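Local coordinates for protein 1,4-dihydroxy-2-naphthoyl-CoA hydrolase (Synechocystis sp., PDB 4K00) that hydrolyses 1,4-dihydroxy-2-naphthoyl-CoA to 1,4-dihydroxy-2-naphthoate and CoA, a thioesterase step in the biosynthesis of phylloquinone (vitamin K1), at residues M32-Y37 / L46-I51. Sequence-based numbering, arbitrary orientation.
Sequences MCHEAY and LSLQNI
Leu48, in the first turn of the short helix 48-54, reaches with both methyls to two aromatic side chains on the long helix 26-43 of the hotdog fold. Leu48 CD1 comes to the edge of the His34 imidazole, near the ring plane, 4.1 Å from His34 CE1. Leu48 CD2 lies 3.9 Å from Tyr37 OH, and Leu48 CD1 also packs obliquely against the phenol ring, 4.4 Å from Tyr37 CE2. The contact is small, about 92 Å² in all, and made by van der Waals packing. In both ring residues CG stands anti to the backbone N (chi1 -160° in His34, 161° in Tyr37), which, one turn apart on the helix, brings the rings together: Tyr37 CD2 sits over the centre of the His34 imidazole, 3.8 Å above its plane, while His34 CE1 lies at the tyrosine edge. A hydrogen bond between His34 ND1 and Glu38 OE1 helps fix the imidazole's rotation, and Phe26 and Tyr25 of a neighbouring subunit also meet this ring. Tyr37 also packs on Cys94 and Tyr96 of strand 91-100, joining helix to sheet, and Trp131 of helix 129-136 touches both Tyr37 and Leu48. Ser47 is the N-cap of helix 48-54: Ser47 OG accepts from Asn50 N at 3.0 Å, with an N-H...O angle of 153°.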
loop_
_atom_site.group_PDB
_atom_site.type_symbol
_atom_site.label_atom_id
_atom_site.label_comp_id
_atom_site.label_asym_id
_atom_site.label_seq_id
_atom_site.Cartn_x
_atom_site.Cartn_y
_atom_site.Cartn_z
ATOM N N MET A 32 6.146 -8.429 -2.742
ATOM C CA MET A 32 5.946 -9.732 -3.380
ATOM C C MET A 32 6.845 -10.785 -2.735
ATOM O O MET A 32 6.467 -11.952 -2.620
ATOM C CB MET A 32 6.252 -9.655 -4.871
ATOM C CG MET A 32 5.299 -8.791 -5.682
ATOM S SD MET A 32 5.910 -8.557 -7.363
ATOM C CE MET A 32 4.799 -7.266 -7.924
ATOM N N CYS A 33 8.025 -10.362 -2.307
ATOM C CA CYS A 33 8.931 -11.247 -1.552
ATOM C C CYS A 33 8.305 -11.700 -0.237
ATOM O O CYS A 33 8.296 -12.885 0.074
ATOM C CB CYS A 33 10.264 -10.550 -1.284
ATOM S SG CYS A 33 11.285 -10.363 -2.758
ATOM N N HIS A 34 7.762 -10.764 0.530
ATOM C CA HIS A 34 7.132 -11.117 1.792
ATOM C C HIS A 34 5.934 -12.041 1.557
ATOM O O HIS A 34 5.717 -12.981 2.315
ATOM C CB HIS A 34 6.744 -9.859 2.593
ATOM C CG HIS A 34 6.547 -10.113 4.057
ATOM N ND1 HIS A 34 5.406 -10.693 4.561
ATOM C CD2 HIS A 34 7.359 -9.897 5.121
ATOM C CE1 HIS A 34 5.514 -10.811 5.875
ATOM N NE2 HIS A 34 6.687 -10.330 6.241
ATOM N N GLU A 35 5.176 -11.790 0.491
ATOM C CA GLU A 35 4.076 -12.682 0.105
ATOM C C GLU A 35 4.555 -14.109 -0.180
ATOM O O GLU A 35 3.902 -15.078 0.212
ATOM C CB GLU A 35 3.343 -12.145 -1.119
ATOM C CG GLU A 35 2.618 -10.830 -0.876
ATOM C CD GLU A 35 2.063 -10.222 -2.153
ATOM O OE1 GLU A 35 1.958 -10.932 -3.187
ATOM O OE2 GLU A 35 1.730 -9.018 -2.130
ATOM N N ALA A 36 5.686 -14.234 -0.865
ATOM C CA ALA A 36 6.261 -15.554 -1.147
ATOM C C ALA A 36 6.582 -16.263 0.148
ATOM O O ALA A 36 6.284 -17.448 0.322
ATOM C CB ALA A 36 7.526 -15.410 -1.987
ATOM N N TYR A 37 7.187 -15.515 1.063
ATOM C CA TYR A 37 7.469 -15.991 2.406
ATOM C C TYR A 37 6.169 -16.457 3.076
ATOM O O TYR A 37 6.099 -17.564 3.602
ATOM C CB TYR A 37 8.190 -14.896 3.191
ATOM C CG TYR A 37 8.179 -15.019 4.704
ATOM C CD1 TYR A 37 8.717 -16.124 5.345
ATOM C CD2 TYR A 37 7.635 -14.007 5.492
ATOM C CE1 TYR A 37 8.699 -16.222 6.730
ATOM C CE2 TYR A 37 7.625 -14.090 6.870
ATOM C CZ TYR A 37 8.160 -15.199 7.488
ATOM O OH TYR A 37 8.134 -15.284 8.867
ATOM N N LEU A 46 2.125 -23.174 8.651
ATOM C CA LEU A 46 2.528 -22.246 9.703
ATOM C C LEU A 46 1.790 -20.931 9.537
ATOM O O LEU A 46 1.264 -20.648 8.471
ATOM C CB LEU A 46 4.034 -21.997 9.624
ATOM C CG LEU A 46 4.866 -23.281 9.624
ATOM C CD1 LEU A 46 6.333 -22.998 9.343
ATOM C CD2 LEU A 46 4.708 -24.018 10.947
ATOM N N SER A 47 1.756 -20.125 10.590
ATOM C CA SER A 47 0.841 -18.984 10.646
ATOM C C SER A 47 1.497 -17.854 11.419
ATOM O O SER A 47 1.811 -18.000 12.602
ATOM C CB SER A 47 -0.466 -19.387 11.337
ATOM O OG SER A 47 -1.286 -18.255 11.594
ATOM N N LEU A 48 1.693 -16.727 10.746
ATOM C CA LEU A 48 2.098 -15.493 11.401
ATOM C C LEU A 48 1.052 -15.043 12.393
ATOM O O LEU A 48 1.383 -14.580 13.487
ATOM C CB LEU A 48 2.309 -14.390 10.372
ATOM C CG LEU A 48 3.641 -14.424 9.640
ATOM C CD1 LEU A 48 3.706 -13.290 8.628
ATOM C CD2 LEU A 48 4.791 -14.353 10.635
ATOM N N GLN A 49 -0.214 -15.190 12.012
ATOM C CA GLN A 49 -1.311 -14.764 12.849
ATOM C C GLN A 49 -1.328 -15.484 14.188
ATOM O O GLN A 49 -1.639 -14.883 15.209
ATOM C CB GLN A 49 -2.647 -14.966 12.141
ATOM C CG GLN A 49 -3.829 -14.461 12.947
ATOM C CD GLN A 49 -3.789 -12.946 13.181
ATOM O OE1 GLN A 49 -3.631 -12.172 12.252
ATOM N NE2 GLN A 49 -3.949 -12.532 14.434
ATOM N N ASN A 50 -1.032 -16.783 14.184
ATOM C CA ASN A 50 -1.035 -17.545 15.430
ATOM C C ASN A 50 0.033 -17.017 16.388
ATOM O O ASN A 50 -0.189 -16.919 17.602
ATOM C CB ASN A 50 -0.819 -19.034 15.147
ATOM C CG ASN A 50 -2.023 -19.680 14.476
ATOM O OD1 ASN A 50 -3.007 -19.015 14.118
ATOM N ND2 ASN A 50 -1.950 -20.986 14.297
ATOM N N ILE A 51 1.189 -16.666 15.844
ATOM C CA ILE A 51 2.244 -16.067 16.648
ATOM C C ILE A 51 1.732 -14.784 17.296
ATOM O O ILE A 51 1.877 -14.590 18.500
ATOM C CB ILE A 51 3.488 -15.733 15.801
ATOM C CG1 ILE A 51 4.119 -17.008 15.251
ATOM C CG2 ILE A 51 4.518 -14.978 16.635
ATOM C CD1 ILE A 51 4.576 -17.986 16.313
#